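Local coordinates for protein LbaCas13a H328A (C2c2) (PDB 5WLH) that binds pre-crRNA as a CRISPR-Cas13a enzyme and, guided by that RNA, probably cleaves target RNA with a preference for adenine, at residues 994-998 / 1044-1050; 1052-1057 / 1108-1112. One frame throughout, in Å; residues are numbered along the deposited sequence.

Interaction 1: 994-998 / 1044-1050; sequences YISSY and SKLYGER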
# COMPACT_ATOMS: atom_id res chain seq x y z
N TYR A 994 22.99 30.54 0.30
CA TYR A 994 22.14 29.35 0.25
C TYR A 994 20.86 29.63 -0.54
O TYR A 994 20.44 28.81 -1.37
CB TYR A 994 21.82 28.88 1.66
CG TYR A 994 21.23 27.49 1.70
CD1 TYR A 994 22.05 26.37 1.64
CD2 TYR A 994 19.86 27.30 1.76
CE1 TYR A 994 21.53 25.10 1.66
CE2 TYR A 994 19.32 26.04 1.78
CZ TYR A 994 20.16 24.94 1.73
OH TYR A 994 19.61 23.68 1.74
N ILE A 995 20.24 30.79 -0.31
CA ILE A 995 19.04 31.18 -1.05
C ILE A 995 19.30 31.18 -2.55
O ILE A 995 18.42 30.85 -3.35
CB ILE A 995 18.54 32.55 -0.57
CG1 ILE A 995 18.20 32.49 0.92
CG2 ILE A 995 17.37 33.03 -1.39
CD1 ILE A 995 18.22 33.84 1.61
N SER A 996 20.52 31.54 -2.96
CA SER A 996 20.89 31.59 -4.37
C SER A 996 20.84 30.23 -5.05
O SER A 996 20.87 30.18 -6.29
CB SER A 996 22.28 32.21 -4.54
OG SER A 996 23.30 31.36 -4.03
N SER A 997 20.77 29.14 -4.30
CA SER A 997 20.57 27.84 -4.93
C SER A 997 19.20 27.73 -5.56
O SER A 997 19.01 26.97 -6.52
CB SER A 997 20.76 26.71 -3.91
OG SER A 997 21.76 27.02 -2.97
N TYR A 998 18.22 28.47 -5.05
CA TYR A 998 16.83 28.36 -5.49
C TYR A 998 16.27 29.64 -6.06
O TYR A 998 15.17 29.61 -6.63
CB TYR A 998 15.95 27.90 -4.31
CG TYR A 998 16.48 26.64 -3.67
CD1 TYR A 998 16.59 25.46 -4.41
CD2 TYR A 998 16.90 26.62 -2.34
CE1 TYR A 998 17.08 24.31 -3.84
CE2 TYR A 998 17.39 25.46 -1.76
CZ TYR A 998 17.48 24.31 -2.52
OH TYR A 998 17.96 23.14 -1.97
N SER A 1044 13.73 22.90 3.56
CA SER A 1044 14.45 22.15 2.53
C SER A 1044 15.90 21.89 2.95
O SER A 1044 16.47 20.85 2.58
CB SER A 1044 14.38 22.92 1.21
OG SER A 1044 15.44 23.85 1.11
N LYS A 1045 16.48 22.78 3.75
CA LYS A 1045 17.84 22.58 4.25
C LYS A 1045 17.89 21.47 5.30
O LYS A 1045 18.83 20.68 5.34
CB LYS A 1045 18.39 23.89 4.81
CG LYS A 1045 19.62 23.76 5.72
CD LYS A 1045 20.91 23.86 4.93
CE LYS A 1045 22.02 24.55 5.73
NZ LYS A 1045 21.83 24.49 7.21
N LEU A 1046 16.90 21.42 6.18
CA LEU A 1046 16.95 20.43 7.26
C LEU A 1046 16.54 19.05 6.75
O LEU A 1046 17.15 18.04 7.13
CB LEU A 1046 16.02 20.83 8.40
CG LEU A 1046 16.30 22.15 9.12
CD1 LEU A 1046 15.24 22.41 10.18
CD2 LEU A 1046 17.67 22.10 9.73
N TYR A 1047 15.50 18.99 5.92
CA TYR A 1047 14.86 17.73 5.57
C TYR A 1047 14.90 17.39 4.09
O TYR A 1047 14.68 16.22 3.74
CB TYR A 1047 13.39 17.74 6.04
CG TYR A 1047 13.23 18.16 7.49
CD1 TYR A 1047 13.75 17.37 8.54
CD2 TYR A 1047 12.56 19.33 7.83
CE1 TYR A 1047 13.60 17.75 9.86
CE2 TYR A 1047 12.42 19.72 9.13
CZ TYR A 1047 12.94 18.94 10.14
OH TYR A 1047 12.79 19.33 11.44
N GLY A 1048 15.16 18.37 3.21
CA GLY A 1048 15.27 18.11 1.79
C GLY A 1048 16.69 17.83 1.35
O GLY A 1048 17.64 17.77 2.14
N GLU A 1049 16.84 17.63 0.04
CA GLU A 1049 18.09 17.20 -0.58
C GLU A 1049 18.50 18.25 -1.60
O GLU A 1049 17.89 18.36 -2.67
CB GLU A 1049 17.93 15.82 -1.22
CG GLU A 1049 17.44 14.76 -0.23
CD GLU A 1049 18.56 14.22 0.65
OE1 GLU A 1049 19.72 14.64 0.46
OE2 GLU A 1049 18.28 13.37 1.53
N ARG A 1050 19.52 19.03 -1.24
CA ARG A 1050 19.79 20.28 -1.95
C ARG A 1050 20.16 20.02 -3.40
O ARG A 1050 19.56 20.59 -4.31
CB ARG A 1050 20.89 21.07 -1.24
CG ARG A 1050 21.21 22.41 -1.88
CD ARG A 1050 22.39 23.06 -1.15
NE ARG A 1050 23.05 24.07 -1.96
CZ ARG A 1050 24.03 24.86 -1.50
NH1 ARG A 1050 24.59 25.76 -2.30
NH2 ARG A 1050 24.44 24.74 -0.25
O HOH W 1 19.10 20.22 1.79

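Interaction 2: 1052-1057 / 1108-1112; sequences FLEKIT and LMDYS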
# COMPACT_ATOMS: atom_id res chain seq x y z
N PHE A 1052 19.70 17.49 -5.24
CA PHE A 1052 18.56 16.94 -5.97
C PHE A 1052 17.60 18.04 -6.42
O PHE A 1052 17.23 18.13 -7.60
CB PHE A 1052 17.85 15.91 -5.10
CG PHE A 1052 16.46 15.58 -5.55
CD1 PHE A 1052 16.25 14.73 -6.62
CD2 PHE A 1052 15.35 16.10 -4.89
CE1 PHE A 1052 14.97 14.41 -7.03
CE2 PHE A 1052 14.07 15.79 -5.31
CZ PHE A 1052 13.88 14.94 -6.38
N LEU A 1053 17.20 18.90 -5.48
CA LEU A 1053 16.26 19.97 -5.81
C LEU A 1053 16.83 20.90 -6.88
O LEU A 1053 16.13 21.29 -7.81
CB LEU A 1053 15.88 20.76 -4.56
CG LEU A 1053 14.96 19.99 -3.62
CD1 LEU A 1053 14.93 20.66 -2.27
CD2 LEU A 1053 13.55 19.91 -4.20
N GLU A 1054 18.13 21.24 -6.77
CA GLU A 1054 18.77 22.05 -7.81
C GLU A 1054 18.77 21.36 -9.16
O GLU A 1054 18.70 22.02 -10.20
CB GLU A 1054 20.20 22.40 -7.41
CG GLU A 1054 20.34 23.23 -6.16
CD GLU A 1054 21.76 23.24 -5.63
OE1 GLU A 1054 22.50 22.27 -5.89
OE2 GLU A 1054 22.15 24.22 -4.97
N LYS A 1055 18.86 20.03 -9.17
CA LYS A 1055 18.93 19.30 -10.43
C LYS A 1055 17.58 19.13 -11.10
O LYS A 1055 17.53 18.90 -12.31
CB LYS A 1055 19.58 17.93 -10.21
CG LYS A 1055 21.11 17.98 -10.11
CD LYS A 1055 21.68 16.73 -9.46
CE LYS A 1055 23.13 16.93 -9.04
NZ LYS A 1055 23.99 17.28 -10.21
N ILE A 1056 16.48 19.24 -10.37
CA ILE A 1056 15.18 18.93 -10.96
C ILE A 1056 14.31 20.16 -11.13
O ILE A 1056 13.22 20.04 -11.72
CB ILE A 1056 14.43 17.85 -10.15
CG1 ILE A 1056 14.14 18.35 -8.74
CG2 ILE A 1056 15.24 16.54 -10.14
CD1 ILE A 1056 12.71 18.13 -8.29
N THR A 1057 14.74 21.32 -10.65
CA THR A 1057 13.96 22.55 -10.80
C THR A 1057 14.84 23.64 -11.39
O THR A 1057 16.07 23.52 -11.46
CB THR A 1057 13.40 23.03 -9.46
OG1 THR A 1057 14.47 23.16 -8.52
CG2 THR A 1057 12.39 22.04 -8.93
N LEU A 1108 8.99 23.72 -4.39
CA LEU A 1108 10.15 22.99 -3.87
C LEU A 1108 9.74 21.98 -2.82
O LEU A 1108 10.19 20.82 -2.83
CB LEU A 1108 11.16 23.97 -3.27
CG LEU A 1108 12.23 24.64 -4.12
CD1 LEU A 1108 13.20 25.34 -3.19
CD2 LEU A 1108 12.95 23.62 -4.99
N MET A 1109 8.94 22.42 -1.84
CA MET A 1109 8.45 21.52 -0.81
C MET A 1109 7.66 20.38 -1.42
O MET A 1109 7.78 19.23 -0.97
CB MET A 1109 7.57 22.29 0.18
CG MET A 1109 8.25 23.48 0.79
SD MET A 1109 9.72 22.95 1.67
CE MET A 1109 8.97 22.00 2.98
N ASP A 1110 6.84 20.68 -2.42
CA ASP A 1110 6.07 19.66 -3.13
C ASP A 1110 6.99 18.62 -3.74
O ASP A 1110 6.81 17.42 -3.53
CB ASP A 1110 5.20 20.32 -4.20
CG ASP A 1110 3.94 19.53 -4.51
OD1 ASP A 1110 3.75 18.43 -3.95
OD2 ASP A 1110 3.14 20.01 -5.33
N TYR A 1111 8.00 19.06 -4.50
CA TYR A 1111 8.91 18.09 -5.11
C TYR A 1111 9.65 17.28 -4.05
O TYR A 1111 9.88 16.08 -4.24
CB TYR A 1111 9.90 18.80 -6.03
CG TYR A 1111 9.22 19.57 -7.13
CD1 TYR A 1111 8.17 19.01 -7.84
CD2 TYR A 1111 9.59 20.87 -7.42
CE1 TYR A 1111 7.52 19.71 -8.83
CE2 TYR A 1111 8.94 21.59 -8.41
CZ TYR A 1111 7.92 21.01 -9.11
OH TYR A 1111 7.29 21.72 -10.10
N SER A 1112 10.05 17.92 -2.95
CA SER A 1112 10.75 17.17 -1.90
C SER A 1112 9.86 16.09 -1.31
O SER A 1112 10.32 14.97 -1.07
CB SER A 1112 11.23 18.11 -0.79
OG SER A 1112 12.03 19.13 -1.33

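Interaction 1: 994-998 / 1044-1050
Tyr994 drives its phenol into the angle between Lys1045 and Arg1050. Its OH lies against the start of the lysine side chain, 3.3 Å from Lys1045 CB, and the lysine then climbs over one face of the ring, with Lys1045 CD 3.5 Å from Tyr994 CZ. The ammonium stands above the ring but too high: Lys1045 NZ is 5.9 Å from the centroid of the Tyr994 ring, 19° off its normal, at most a weak cation-pi attraction, and its stronger partner is Gln516. Bends at chi2, chi3 and chi4 carry CE over the ring and lift NZ off it. Arg1050, extended with CG anti to the backbone N (chi1 -178°), runs past the same ring in the opposite direction. Its NH2 comes within 3.5 Å of Tyr994 CD1, but the guanidinium stands 76° to the ring, so the two do not stack. Ser997 OG sits over one face of that guanidinium without bonding to it. The hydroxyl is spent instead on Tyr994 O, at 2.7 Å, a carbonyl that also accepts from Ser997 N on the same face; this ties Ser997 back to the backbone of Tyr994. Ser997 CB covers the centre of the Tyr998 ring, whose OH touches Arg1050 CG at 3.3 Å. A water links the two sides, donating to Ser1044 O at 2.8 Å and making a weak bond with Tyr994 OH.

Further out, Glu1054 holds Arg1050 NE in a salt bridge and Ser1044 OG bonds to Ile1041 O. The contact thus seats the last part of helix 988-995 and the residues after it against the last part of helix 1039-1047 and the first residue of helix 1050-1056.

Interaction 2: 1052-1057 / 1108-1112
Leu1053 is the main bump, and the hollow that receives it is made by Leu1108, Tyr1111 and Ser1112 on one side of helix 1108-1112. Its CD2 methyl goes in deepest: it meets Leu1108 CD2 at 3.8 Å and Ser1112 OG at 3.3 Å, and lies near Tyr1111 CB and Leu1108 O, while its other methyl, CD1, leans on the same serine hydroxyl. That hydroxyl can sit among methyls because it is turned back onto its own helix, bonding to Leu1108 O, 2.9 Å from Ser1112 OG, with the donor above the carbonyl plane; Ser1112 N reaches the same oxygen from the opposite face.

A second bump is Ile1056, whose CD1 slides alongside the base of Tyr1111, 3.7 Å from Tyr1111 CB, while its CG1 rests over one face of the Phe1052 ring, offset toward the rim. Phe1052 itself presents its edge to Tyr1111 O. At the helix end Thr1057 adds the third: CG2 abuts Tyr1111 CD2 at 3.4 Å, approaching the ring obliquely. Its torsion (chi1 55°) sends OG1 back to Leu1053 O, 2.6 Å away, and leaves the methyl turned to the tyrosine. Tyr1111 is gripped at its base by the isoleucine and along one side by the threonine, and beyond them it meets Tyr1359, Ser1362 and Ile1363 of helix 1357-1368.

The two short helical segments lie 10.7 Å apart, axis to axis, and cross steeply at 110°, with no hydrogen bond between them. This is plain apolar helix-helix packing, in which serine and threonine hydroxyls are bonded to carbonyls of the preceding turn, and it lies in the helical C-terminal part of the enzyme that probably forms its second HEPN domain.

In the fold
Interactions 1 and 2 are neighbours, with centres about 9 Å apart on the same side of the chain's centre, and they follow in series: 994-998, 1044-1050, 1052-1057, then 1108-1112. Helix 1050-1056 joins them: Arg1050 at its start belongs to interaction 1, its later residues, with Thr1057 just after it, to interaction 2. Tyr998 is wedged between the two, its CE1 3.8 Å from Leu1053 CB and its CG 3.6 Å from Leu1108 CD1. It thus links the packing of helices 988-995 and 1039-1047 to that of helices 1050-1056 and 1106-1145. Both contacts belong to a helical region, probably the second HEPN domain, near the bound RNA: about 5 Å from the nearest atom of interaction 2.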